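Local coordinates for protein putative acyl-CoA N-acyltransferase (PDB 3LOD) that probably transfers an acyl group from acyl-coenzyme A to an amine of an acceptor molecule, at residues C108-I117 with L145-F154; T48-S56 with L95-A103. All coordinates share one frame; numbering follows the deposited sequence.

How the interactions relate
A mixed sheet is held in two different ways here, edge by edge through its backbone and face-on through its side chains. Interaction 1 is of the first kind: strands 110-116 and 146-152 share main-chain hydrogen bonds in a partly exposed setting, and one face carries a salt bridge and a carboxylate-hydroxyl bond beside an aromatic ring. Interaction 2 is of the second kind, a buried, largely aliphatic seat for helix 91-104 on strand 49-55, with no hydrogen bond between its segments. The centres of interaction 1 and interaction 2 lie about 15 Å apart, yet the two touch. A salt bridge joins Lys151 NZ to Glu100 OE2 at 2.9 Å, NZ also bonding to Asn129 O, and Leu153 packs on Ala103.

Interaction 1: residues C108-I117 with L145-F154; sequences CHTLRLETGI and LSVFMEKPLF
Glu114 reaches across to strand 146-152 with nearly every part of its side chain. Its CB lies 3.9 Å from Phe148 CD1, and CG comes closer, 3.5 Å from Phe148 CE1, approaching the ring obliquely. CG stands anti to the backbone N (chi1 -178°) and the chain then bends at chi2, which carries the carboxylate toward Ser146. Glu114 CD lies 3.5 Å from Ser146 OG, and OE2 accepts a hydrogen bond from that OG at 2.8 Å, the hydroxyl sitting above the carboxylate plane. On the same face of the sheet, Arg112 and Glu150 run side by side in one direction; OE2 of Glu150 lies at the guanidinium edge, 3.5 Å from Arg112 NE, in a salt bridge. Glu150 OE2 also has a long, weak ion pair with Arg134. The opposite face is mostly apolar in its middle, where Leu113 CD1 meets Met149 CG at 3.9 Å, and both side chains also touch Tyr126 of helix 120-128. Between these faces, paired backbone bonds join Leu111 with Lys151, Leu113 with Met149 and Thr115 with Val147. Strand 146-152, last in the chain, thus inserts between 110-116 and 132-134, so sheet order departs from chain order, as in the GNAT fold.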
ATOM      1  N   CYS A 108       8.300   8.356 -10.280  1.00 24.20           N
ATOM      2  CA  CYS A 108       8.451   8.447  -8.863  1.00 22.60           C
ATOM      3  C   CYS A 108       9.821   7.838  -8.557  1.00 22.55           C
ATOM      4  O   CYS A 108      10.145   6.760  -9.056  1.00 21.75           O
ATOM      5  CB  CYS A 108       7.346   7.655  -8.177  1.00 22.02           C
ATOM      6  SG  CYS A 108       7.639   7.513  -6.358  1.00 21.89           S
ATOM      7  N   HIS A 109      10.611   8.492  -7.710  1.00 21.36           N
ATOM      8  CA  HIS A 109      11.928   7.996  -7.446  1.00 19.78           C
ATOM      9  C   HIS A 109      12.152   7.381  -6.049  1.00 19.83           C
ATOM     10  O   HIS A 109      13.138   6.653  -5.824  1.00 19.38           O
ATOM     11  CB  HIS A 109      12.890   9.146  -7.694  1.00 19.38           C
ATOM     12  CG  HIS A 109      12.606  10.367  -6.865  1.00 20.53           C
ATOM     13  ND1 HIS A 109      12.804  10.412  -5.497  1.00 22.84           N
ATOM     14  CD2 HIS A 109      12.186  11.603  -7.216  1.00 19.84           C
ATOM     15  CE1 HIS A 109      12.515  11.624  -5.049  1.00 20.14           C
ATOM     16  NE2 HIS A 109      12.128  12.361  -6.073  1.00 19.41           N
ATOM     17  N   THR A 110      11.277   7.689  -5.102  1.00 19.27           N
ATOM     18  CA  THR A 110      11.432   7.181  -3.733  1.00 19.29           C
ATOM     19  C   THR A 110      10.031   6.926  -3.224  1.00 20.43           C
ATOM     20  O   THR A 110       9.130   7.793  -3.383  1.00 19.74           O
ATOM     21  CB  THR A 110      12.057   8.222  -2.850  1.00 19.20           C
ATOM     22  OG1 THR A 110      13.350   8.570  -3.371  1.00 20.78           O
ATOM     23  CG2 THR A 110      12.257   7.710  -1.488  1.00 17.02           C
ATOM     24  N   LEU A 111       9.828   5.728  -2.659  1.00 21.09           N
ATOM     25  CA  LEU A 111       8.582   5.417  -1.980  1.00 21.95           C
ATOM     26  C   LEU A 111       8.781   5.426  -0.526  1.00 21.87           C
ATOM     27  O   LEU A 111       9.700   4.791  -0.074  1.00 23.11           O
ATOM     28  CB  LEU A 111       8.135   4.021  -2.315  1.00 21.73           C
ATOM     29  CG  LEU A 111       7.110   3.991  -3.395  1.00 24.36           C
ATOM     30  CD1 LEU A 111       6.566   2.595  -3.355  1.00 25.85           C
ATOM     31  CD2 LEU A 111       6.026   5.069  -3.111  1.00 25.35           C
ATOM     32  N   ARG A 112       7.900   6.081   0.215  1.00 21.73           N
ATOM     33  CA  ARG A 112       7.961   6.027   1.662  1.00 21.81           C
ATOM     34  C   ARG A 112       6.665   5.538   2.222  1.00 21.65           C
ATOM     35  O   ARG A 112       5.640   5.668   1.557  1.00 20.73           O
ATOM     36  CB  ARG A 112       8.122   7.423   2.207  1.00 21.86           C
ATOM     37  CG  ARG A 112       9.136   8.154   1.516  1.00 24.55           C
ATOM     38  CD  ARG A 112       8.672   9.550   1.350  1.00 27.50           C
ATOM     39  NE  ARG A 112       9.815  10.357   1.658  1.00 27.73           N
ATOM     40  CZ  ARG A 112       9.756  11.664   1.789  1.00 30.60           C
ATOM     41  NH1 ARG A 112       8.582  12.277   1.575  1.00 28.33           N
ATOM     42  NH2 ARG A 112      10.878  12.336   2.072  1.00 32.23           N
ATOM     43  N   LEU A 113       6.681   5.054   3.474  1.00 21.73           N
ATOM     44  CA  LEU A 113       5.430   4.677   4.103  1.00 23.49           C
ATOM     45  C   LEU A 113       5.527   4.872   5.595  1.00 24.50           C
ATOM     46  O   LEU A 113       6.629   4.829   6.157  1.00 24.65           O
ATOM     47  CB  LEU A 113       5.055   3.193   3.761  1.00 22.52           C
ATOM     48  CG  LEU A 113       6.131   2.226   4.242  1.00 22.64           C
ATOM     49  CD1 LEU A 113       5.859   1.815   5.690  1.00 18.54           C
ATOM     50  CD2 LEU A 113       6.331   1.016   3.366  1.00 21.40           C
ATOM     51  N   GLU A 114       4.366   5.064   6.222  1.00 25.76           N
ATOM     52  CA  GLU A 114       4.203   5.021   7.674  1.00 27.38           C
ATOM     53  C   GLU A 114       3.244   3.842   7.982  1.00 28.22           C
ATOM     54  O   GLU A 114       2.201   3.740   7.358  1.00 28.29           O
ATOM     55  CB  GLU A 114       3.613   6.369   8.147  1.00 27.08           C
ATOM     56  CG  GLU A 114       3.393   6.566   9.677  1.00 29.29           C
ATOM     57  CD  GLU A 114       2.218   5.756  10.293  1.00 35.42           C
ATOM     58  OE1 GLU A 114       1.043   5.817   9.813  1.00 35.48           O
ATOM     59  OE2 GLU A 114       2.482   5.052  11.301  1.00 37.84           O
ATOM     60  N   THR A 115       3.618   2.945   8.896  1.00 29.74           N
ATOM     61  CA  THR A 115       2.652   2.084   9.629  1.00 31.28           C
ATOM     62  C   THR A 115       2.949   2.027  11.109  1.00 32.02           C
ATOM     63  O   THR A 115       4.083   2.255  11.526  1.00 31.92           O
ATOM     64  CB  THR A 115       2.719   0.568   9.281  1.00 31.58           C
ATOM     65  OG1 THR A 115       4.037   0.224   8.810  1.00 30.78           O
ATOM     66  CG2 THR A 115       1.579   0.137   8.336  1.00 33.08           C
ATOM     67  N   GLY A 116       1.954   1.586  11.882  1.00 33.59           N
ATOM     68  CA  GLY A 116       2.144   1.355  13.313  1.00 34.50           C
ATOM     69  C   GLY A 116       3.126   0.232  13.606  1.00 34.45           C
ATOM     70  O   GLY A 116       3.309  -0.681  12.779  1.00 32.72           O
ATOM     71  N   ILE A 117       3.763   0.318  14.782  1.00 35.42           N
ATOM     72  CA  ILE A 117       4.690  -0.730  15.226  1.00 36.53           C
ATOM     73  C   ILE A 117       3.973  -2.029  15.446  1.00 37.24           C
ATOM     74  O   ILE A 117       4.622  -3.062  15.441  1.00 38.40           O
ATOM     75  CB  ILE A 117       5.374  -0.486  16.593  1.00 36.88           C
ATOM     76  CG1 ILE A 117       4.476   0.329  17.545  1.00 37.43           C
ATOM     77  CG2 ILE A 117       6.827  -0.012  16.402  1.00 36.43           C
ATOM     78  CD1 ILE A 117       5.026   0.440  19.009  1.00 40.39           C
ATOM     79  N   LEU A 145       4.892   5.124  18.865  1.00 41.72           N
ATOM     80  CA  LEU A 145       5.391   4.457  17.700  1.00 40.19           C
ATOM     81  C   LEU A 145       4.507   4.421  16.466  1.00 39.83           C
ATOM     82  O   LEU A 145       3.343   4.027  16.469  1.00 39.85           O
ATOM     83  CB  LEU A 145       6.033   3.141  18.037  1.00 39.75           C
ATOM     84  CG  LEU A 145       7.403   3.380  18.658  1.00 39.53           C
ATOM     85  CD1 LEU A 145       8.511   2.964  17.726  1.00 38.06           C
ATOM     86  CD2 LEU A 145       7.570   4.819  19.111  1.00 38.60           C
ATOM     87  N   SER A 146       5.114   4.979  15.438  1.00 38.08           N
ATOM     88  CA  SER A 146       4.904   4.750  14.029  1.00 36.04           C
ATOM     89  C   SER A 146       6.250   4.199  13.598  1.00 35.07           C
ATOM     90  O   SER A 146       7.277   4.365  14.319  1.00 35.04           O
ATOM     91  CB  SER A 146       4.689   6.074  13.320  1.00 35.92           C
ATOM     92  OG  SER A 146       3.379   6.548  13.519  1.00 35.83           O
ATOM     93  N   VAL A 147       6.250   3.534  12.448  1.00 32.84           N
ATOM     94  CA  VAL A 147       7.486   3.138  11.760  1.00 31.46           C
ATOM     95  C   VAL A 147       7.411   3.750  10.373  1.00 30.33           C
ATOM     96  O   VAL A 147       6.411   3.580   9.662  1.00 29.65           O
ATOM     97  CB  VAL A 147       7.616   1.606  11.620  1.00 31.61           C
ATOM     98  CG1 VAL A 147       8.974   1.218  11.110  1.00 30.29           C
ATOM     99  CG2 VAL A 147       7.387   0.959  12.951  1.00 31.77           C
ATOM    100  N   PHE A 148       8.451   4.493  10.024  1.00 28.93           N
ATOM    101  CA  PHE A 148       8.576   5.091   8.731  1.00 27.77           C
ATOM    102  C   PHE A 148       9.595   4.283   8.004  1.00 27.32           C
ATOM    103  O   PHE A 148      10.587   3.878   8.628  1.00 27.25           O
ATOM    104  CB  PHE A 148       9.063   6.510   8.888  1.00 27.42           C
ATOM    105  CG  PHE A 148       8.165   7.336   9.745  1.00 28.26           C
ATOM    106  CD1 PHE A 148       6.994   7.901   9.210  1.00 27.56           C
ATOM    107  CD2 PHE A 148       8.471   7.552  11.097  1.00 28.48           C
ATOM    108  CE1 PHE A 148       6.135   8.670   9.999  1.00 25.66           C
ATOM    109  CE2 PHE A 148       7.623   8.322  11.893  1.00 27.50           C
ATOM    110  CZ  PHE A 148       6.443   8.878  11.335  1.00 26.44           C
ATOM    111  N   MET A 149       9.357   4.051   6.700  1.00 25.34           N
ATOM    112  CA  MET A 149      10.264   3.266   5.850  1.00 23.51           C
ATOM    113  C   MET A 149      10.351   3.868   4.456  1.00 24.45           C
ATOM    114  O   MET A 149       9.437   4.538   3.996  1.00 25.48           O
ATOM    115  CB  MET A 149       9.829   1.764   5.799  1.00 23.03           C
ATOM    116  CG  MET A 149       9.394   1.127   7.159  1.00 16.66           C
ATOM    117  SD  MET A 149       9.196  -0.720   7.139  1.00 10.45           S
ATOM    118  CE  MET A 149      10.954  -1.047   6.852  1.00  9.67           C
ATOM    119  N   GLU A 150      11.461   3.681   3.758  1.00 25.09           N
ATOM    120  CA  GLU A 150      11.469   4.067   2.371  1.00 24.99           C
ATOM    121  C   GLU A 150      12.407   3.226   1.570  1.00 24.47           C
ATOM    122  O   GLU A 150      13.154   2.454   2.116  1.00 23.06           O
ATOM    123  CB  GLU A 150      11.768   5.553   2.179  1.00 26.04           C
ATOM    124  CG  GLU A 150      13.205   6.019   2.567  1.00 29.23           C
ATOM    125  CD  GLU A 150      13.573   7.421   2.011  1.00 31.63           C
ATOM    126  OE1 GLU A 150      14.745   7.594   1.565  1.00 32.41           O
ATOM    127  OE2 GLU A 150      12.689   8.330   2.011  1.00 32.51           O
ATOM    128  N   LYS A 151      12.342   3.406   0.264  1.00 24.82           N
ATOM    129  CA  LYS A 151      13.036   2.591  -0.690  1.00 26.09           C
ATOM    130  C   LYS A 151      13.267   3.440  -1.962  1.00 26.51           C
ATOM    131  O   LYS A 151      12.323   4.042  -2.474  1.00 25.65           O
ATOM    132  CB  LYS A 151      12.133   1.430  -1.050  1.00 25.99           C
ATOM    133  CG  LYS A 151      12.772   0.487  -2.011  1.00 27.99           C
ATOM    134  CD  LYS A 151      11.783  -0.515  -2.508  1.00 26.96           C
ATOM    135  CE  LYS A 151      12.491  -1.435  -3.440  1.00 25.91           C
ATOM    136  NZ  LYS A 151      11.663  -2.612  -3.708  1.00 25.29           N
ATOM    137  N   PRO A 152      14.519   3.488  -2.473  1.00 27.61           N
ATOM    138  CA  PRO A 152      14.747   4.167  -3.763  1.00 28.17           C
ATOM    139  C   PRO A 152      14.282   3.287  -4.888  1.00 29.32           C
ATOM    140  O   PRO A 152      14.540   2.096  -4.895  1.00 29.72           O
ATOM    141  CB  PRO A 152      16.264   4.364  -3.807  1.00 27.34           C
ATOM    142  CG  PRO A 152      16.840   3.406  -2.891  1.00 26.99           C
ATOM    143  CD  PRO A 152      15.786   3.006  -1.875  1.00 27.87           C
ATOM    144  N   LEU A 153      13.567   3.850  -5.835  1.00 31.85           N
ATOM    145  CA  LEU A 153      12.974   3.001  -6.856  1.00 33.97           C
ATOM    146  C   LEU A 153      13.821   2.882  -8.096  1.00 37.39           C
ATOM    147  O   LEU A 153      13.902   1.795  -8.691  1.00 38.81           O
ATOM    148  CB  LEU A 153      11.610   3.528  -7.267  1.00 32.75           C
ATOM    149  CG  LEU A 153      10.448   3.530  -6.278  1.00 27.23           C
ATOM    150  CD1 LEU A 153       9.224   3.763  -7.110  1.00 22.18           C
ATOM    151  CD2 LEU A 153      10.313   2.231  -5.527  1.00 22.41           C
ATOM    152  N   PHE A 154      14.457   3.994  -8.469  1.00 40.99           N
ATOM    153  CA  PHE A 154      14.885   4.277  -9.886  1.00 44.16           C
ATOM    154  C   PHE A 154      13.667   4.858 -10.745  1.00 44.64           C
ATOM    155  O   PHE A 154      13.505   4.675 -11.977  1.00 45.50           O
ATOM    156  CB  PHE A 154      15.669   3.077 -10.519  1.00 44.94           C
ATOM    157  CG  PHE A 154      16.693   2.417  -9.564  1.00 48.99           C
ATOM    158  CD1 PHE A 154      17.644   3.194  -8.861  1.00 51.25           C
ATOM    159  CD2 PHE A 154      16.701   1.030  -9.378  1.00 53.06           C
ATOM    160  CE1 PHE A 154      18.572   2.612  -7.989  1.00 53.04           C
ATOM    161  CE2 PHE A 154      17.643   0.426  -8.497  1.00 55.32           C
ATOM    162  CZ  PHE A 154      18.579   1.225  -7.807  1.00 54.87           C
TER

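Interaction 2: residues T48-S56 with L95-A103; sequences TVIALAIRS and LLAALEAKA
Helix-on-sheet packing of the GNAT fold brings helix 91-104 against strand 49-55; the axes of helix segment 95-103 and strand 49-55 pass 9.2 Å apart, with 151° between their directions. Ile50, Leu52 and Ile54, at every second position of the strand, point toward the helix. Leu52 is the central one. Its CB rests 3.9 Å from Leu95 CD1, while CD1 abuts the helix backbone, 3.6 Å from Ala98 O, and also touches the Ala98 methyl. Leu52 and Leu99 interleave, pointing opposite ways, with Leu52 CD1 3.8 Å from Leu99 CD2. Toward one end, Ile50 turns CG2 to Lys102 CB at 4.0 Å and extends CD1 to Lys102 O. Here the lysine contributes its aliphatic part: chi2 and chi3 bend the chain so that its CD lies near Leu52 CD2, while NZ forms a long, weak ion pair with Asp8. At the other end, the Ile54 side chain lies aslant that of Leu95, its CD1 4.1 Å from Leu95 CD2. The same helix reaches across several strands, Ala98 touching Ile6 of strand 5-8, Leu99 meeting Ile67 of strand 61-69, and Leu96 and Leu99 packing on Met77 of strand 74-82.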
ATOM      1  N   THR A  48      -3.112  12.077  -8.828  1.00 35.09           N
ATOM      2  CA  THR A  48      -2.087  11.946  -7.831  1.00 32.58           C
ATOM      3  C   THR A  48      -2.205  10.652  -7.041  1.00 31.41           C
ATOM      4  O   THR A  48      -1.384  10.396  -6.167  1.00 31.87           O
ATOM      5  CB  THR A  48      -2.080  13.131  -6.840  1.00 33.42           C
ATOM      6  OG1 THR A  48      -3.150  12.978  -5.888  1.00 31.89           O
ATOM      7  CG2 THR A  48      -2.138  14.501  -7.585  1.00 31.65           C
ATOM      8  N   VAL A  49      -3.192   9.820  -7.351  1.00 28.88           N
ATOM      9  CA  VAL A  49      -3.377   8.585  -6.601  1.00 26.74           C
ATOM     10  C   VAL A  49      -3.277   7.352  -7.496  1.00 25.47           C
ATOM     11  O   VAL A  49      -3.974   7.265  -8.513  1.00 25.10           O
ATOM     12  CB  VAL A  49      -4.774   8.580  -5.907  1.00 27.78           C
ATOM     13  CG1 VAL A  49      -5.079   7.220  -5.182  1.00 26.87           C
ATOM     14  CG2 VAL A  49      -4.928   9.784  -4.953  1.00 26.15           C
ATOM     15  N   ILE A  50      -2.390   6.421  -7.143  1.00 23.51           N
ATOM     16  CA  ILE A  50      -2.386   5.096  -7.757  1.00 21.80           C
ATOM     17  C   ILE A  50      -3.009   4.140  -6.758  1.00 22.38           C
ATOM     18  O   ILE A  50      -2.605   4.105  -5.575  1.00 22.37           O
ATOM     19  CB  ILE A  50      -0.959   4.585  -8.051  1.00 21.80           C
ATOM     20  CG1 ILE A  50      -0.289   5.402  -9.151  1.00 20.33           C
ATOM     21  CG2 ILE A  50      -0.935   3.089  -8.419  1.00 16.51           C
ATOM     22  CD1 ILE A  50       1.230   5.297  -9.015  1.00 18.67           C
ATOM     23  N   ALA A  51      -3.949   3.340  -7.241  1.00 21.63           N
ATOM     24  CA  ALA A  51      -4.649   2.407  -6.411  1.00 21.72           C
ATOM     25  C   ALA A  51      -4.839   1.131  -7.211  1.00 21.94           C
ATOM     26  O   ALA A  51      -5.303   1.161  -8.373  1.00 22.18           O
ATOM     27  CB  ALA A  51      -5.969   2.980  -6.054  1.00 22.06           C
ATOM     28  N   LEU A  52      -4.513   0.014  -6.576  1.00 21.06           N
ATOM     29  CA  LEU A  52      -4.563  -1.316  -7.214  1.00 20.32           C
ATOM     30  C   LEU A  52      -5.256  -2.362  -6.338  1.00 19.15           C
ATOM     31  O   LEU A  52      -5.273  -2.221  -5.102  1.00 19.05           O
ATOM     32  CB  LEU A  52      -3.133  -1.804  -7.487  1.00 19.04           C
ATOM     33  CG  LEU A  52      -2.217  -0.988  -8.412  1.00 20.92           C
ATOM     34  CD1 LEU A  52      -0.836  -1.666  -8.613  1.00 18.13           C
ATOM     35  CD2 LEU A  52      -2.868  -0.671  -9.756  1.00 18.27           C
ATOM     36  N   ALA A  53      -5.773  -3.421  -6.961  1.00 18.53           N
ATOM     37  CA  ALA A  53      -6.394  -4.556  -6.221  1.00 18.72           C
ATOM     38  C   ALA A  53      -5.843  -5.892  -6.676  1.00 19.25           C
ATOM     39  O   ALA A  53      -5.439  -6.028  -7.833  1.00 19.33           O
ATOM     40  CB  ALA A  53      -7.885  -4.547  -6.400  1.00 17.17           C
ATOM     41  N   ILE A  54      -5.820  -6.878  -5.778  1.00 20.58           N
ATOM     42  CA  ILE A  54      -5.548  -8.260  -6.173  1.00 21.79           C
ATOM     43  C   ILE A  54      -6.794  -9.076  -6.063  1.00 21.98           C
ATOM     44  O   ILE A  54      -7.511  -9.040  -5.055  1.00 23.23           O
ATOM     45  CB  ILE A  54      -4.559  -8.952  -5.280  1.00 22.48           C
ATOM     46  CG1 ILE A  54      -3.731  -7.964  -4.560  1.00 23.94           C
ATOM     47  CG2 ILE A  54      -3.581  -9.869  -6.064  1.00 23.50           C
ATOM     48  CD1 ILE A  54      -3.296  -8.590  -3.278  1.00 29.29           C
ATOM     49  N   ARG A  55      -7.015  -9.876  -7.090  1.00 22.85           N
ATOM     50  CA  ARG A  55      -8.254 -10.567  -7.280  1.00 22.41           C
ATOM     51  C   ARG A  55      -7.956 -12.024  -7.351  1.00 22.64           C
ATOM     52  O   ARG A  55      -6.962 -12.447  -7.933  1.00 21.24           O
ATOM     53  CB  ARG A  55      -8.919 -10.078  -8.563  1.00 21.92           C
ATOM     54  CG  ARG A  55      -8.727  -8.575  -8.809  1.00 23.72           C
ATOM     55  CD  ARG A  55      -9.651  -7.981  -9.879  1.00 22.10           C
ATOM     56  NE  ARG A  55     -10.940  -7.695  -9.264  1.00 23.79           N
ATOM     57  CZ  ARG A  55     -11.428  -6.488  -8.966  1.00 23.38           C
ATOM     58  NH1 ARG A  55     -10.759  -5.374  -9.262  1.00 21.03           N
ATOM     59  NH2 ARG A  55     -12.627  -6.413  -8.390  1.00 22.17           N
ATOM     60  N   SER A  56      -8.840 -12.783  -6.736  1.00 24.18           N
ATOM     61  CA  SER A  56      -8.805 -14.208  -6.809  1.00 26.66           C
ATOM     62  C   SER A  56      -9.025 -14.638  -8.275  1.00 28.31           C
ATOM     63  O   SER A  56      -9.263 -13.781  -9.154  1.00 28.19           O
ATOM     64  CB  SER A  56      -9.844 -14.803  -5.852  1.00 26.25           C
ATOM     65  OG  SER A  56     -11.152 -14.774  -6.400  1.00 28.66           O
ATOM     66  N   LEU A  95       1.617  -7.582  -5.149  1.00 23.01           N
ATOM     67  CA  LEU A  95       0.994  -6.254  -5.115  1.00 23.09           C
ATOM     68  C   LEU A  95       2.010  -5.117  -4.970  1.00 23.80           C
ATOM     69  O   LEU A  95       2.042  -4.184  -5.766  1.00 23.53           O
ATOM     70  CB  LEU A  95      -0.011  -6.149  -3.963  1.00 22.11           C
ATOM     71  CG  LEU A  95      -0.704  -4.800  -3.705  1.00 19.73           C
ATOM     72  CD1 LEU A  95      -1.552  -4.313  -4.905  1.00 16.56           C
ATOM     73  CD2 LEU A  95      -1.598  -4.924  -2.468  1.00 20.51           C
ATOM     74  N   LEU A  96       2.816  -5.195  -3.925  1.00 24.19           N
ATOM     75  CA  LEU A  96       3.929  -4.272  -3.739  1.00 24.31           C
ATOM     76  C   LEU A  96       4.727  -4.034  -5.035  1.00 24.01           C
ATOM     77  O   LEU A  96       4.937  -2.875  -5.429  1.00 25.42           O
ATOM     78  CB  LEU A  96       4.815  -4.802  -2.615  1.00 24.26           C
ATOM     79  CG  LEU A  96       6.049  -3.996  -2.261  1.00 26.40           C
ATOM     80  CD1 LEU A  96       5.614  -2.632  -1.761  1.00 30.70           C
ATOM     81  CD2 LEU A  96       6.894  -4.706  -1.205  1.00 24.42           C
ATOM     82  N   ALA A  97       5.126  -5.094  -5.737  1.00 22.96           N
ATOM     83  CA  ALA A  97       5.908  -4.920  -6.979  1.00 21.89           C
ATOM     84  C   ALA A  97       5.111  -4.184  -8.036  1.00 21.43           C
ATOM     85  O   ALA A  97       5.655  -3.476  -8.867  1.00 22.02           O
ATOM     86  CB  ALA A  97       6.332  -6.235  -7.511  1.00 20.99           C
ATOM     87  N   ALA A  98       3.800  -4.366  -7.999  1.00 21.23           N
ATOM     88  CA  ALA A  98       2.939  -3.814  -9.019  1.00 20.04           C
ATOM     89  C   ALA A  98       2.730  -2.328  -8.763  1.00 20.18           C
ATOM     90  O   ALA A  98       2.593  -1.547  -9.729  1.00 20.92           O
ATOM     91  CB  ALA A  98       1.630  -4.549  -9.050  1.00 18.99           C
ATOM     92  N   LEU A  99       2.715  -1.922  -7.484  1.00 18.90           N
ATOM     93  CA  LEU A  99       2.565  -0.514  -7.125  1.00 18.69           C
ATOM     94  C   LEU A  99       3.867   0.237  -7.447  1.00 19.43           C
ATOM     95  O   LEU A  99       3.870   1.375  -7.934  1.00 18.47           O
ATOM     96  CB  LEU A  99       2.222  -0.367  -5.629  1.00 18.78           C
ATOM     97  CG  LEU A  99       0.791  -0.770  -5.209  1.00 16.04           C
ATOM     98  CD1 LEU A  99       0.735  -1.102  -3.729  1.00 14.23           C
ATOM     99  CD2 LEU A  99      -0.180   0.339  -5.509  1.00  5.39           C
ATOM    100  N   GLU A 100       4.977  -0.413  -7.147  1.00 19.86           N
ATOM    101  CA  GLU A 100       6.280   0.120  -7.520  1.00 20.67           C
ATOM    102  C   GLU A 100       6.318   0.293  -9.025  1.00 20.83           C
ATOM    103  O   GLU A 100       6.686   1.376  -9.539  1.00 20.76           O
ATOM    104  CB  GLU A 100       7.412  -0.809  -7.037  1.00 20.75           C
ATOM    105  CG  GLU A 100       7.409  -0.988  -5.542  1.00 21.22           C
ATOM    106  CD  GLU A 100       8.508  -1.919  -5.066  1.00 27.41           C
ATOM    107  OE1 GLU A 100       9.043  -2.709  -5.884  1.00 29.47           O
ATOM    108  OE2 GLU A 100       8.842  -1.854  -3.862  1.00 28.22           O
ATOM    109  N   ALA A 101       5.924  -0.736  -9.768  1.00 21.49           N
ATOM    110  CA  ALA A 101       6.037  -0.561 -11.243  1.00 22.15           C
ATOM    111  C   ALA A 101       5.227   0.678 -11.674  1.00 22.54           C
ATOM    112  O   ALA A 101       5.722   1.512 -12.443  1.00 23.52           O
ATOM    113  CB  ALA A 101       5.669  -1.836 -12.064  1.00 20.06           C
ATOM    114  N   LYS A 102       4.023   0.845 -11.130  1.00 22.90           N
ATOM    115  CA  LYS A 102       3.197   1.980 -11.527  1.00 23.62           C
ATOM    116  C   LYS A 102       3.789   3.318 -11.089  1.00 23.19           C
ATOM    117  O   LYS A 102       3.620   4.344 -11.773  1.00 23.26           O
ATOM    118  CB  LYS A 102       1.714   1.788 -11.145  1.00 23.84           C
ATOM    119  CG  LYS A 102       1.078   0.770 -12.113  1.00 29.02           C
ATOM    120  CD  LYS A 102      -0.365   1.077 -12.629  1.00 36.15           C
ATOM    121  CE  LYS A 102      -0.464   2.344 -13.492  1.00 40.23           C
ATOM    122  NZ  LYS A 102      -1.847   2.564 -14.086  1.00 39.82           N
ATOM    123  N   ALA A 103       4.509   3.304  -9.976  1.00 22.74           N
ATOM    124  CA  ALA A 103       5.084   4.535  -9.473  1.00 23.14           C
ATOM    125  C   ALA A 103       6.234   4.922 -10.409  1.00 23.28           C
ATOM    126  O   ALA A 103       6.339   6.076 -10.825  1.00 24.35           O
ATOM    127  CB  ALA A 103       5.547   4.370  -8.033  1.00 22.16           C
TER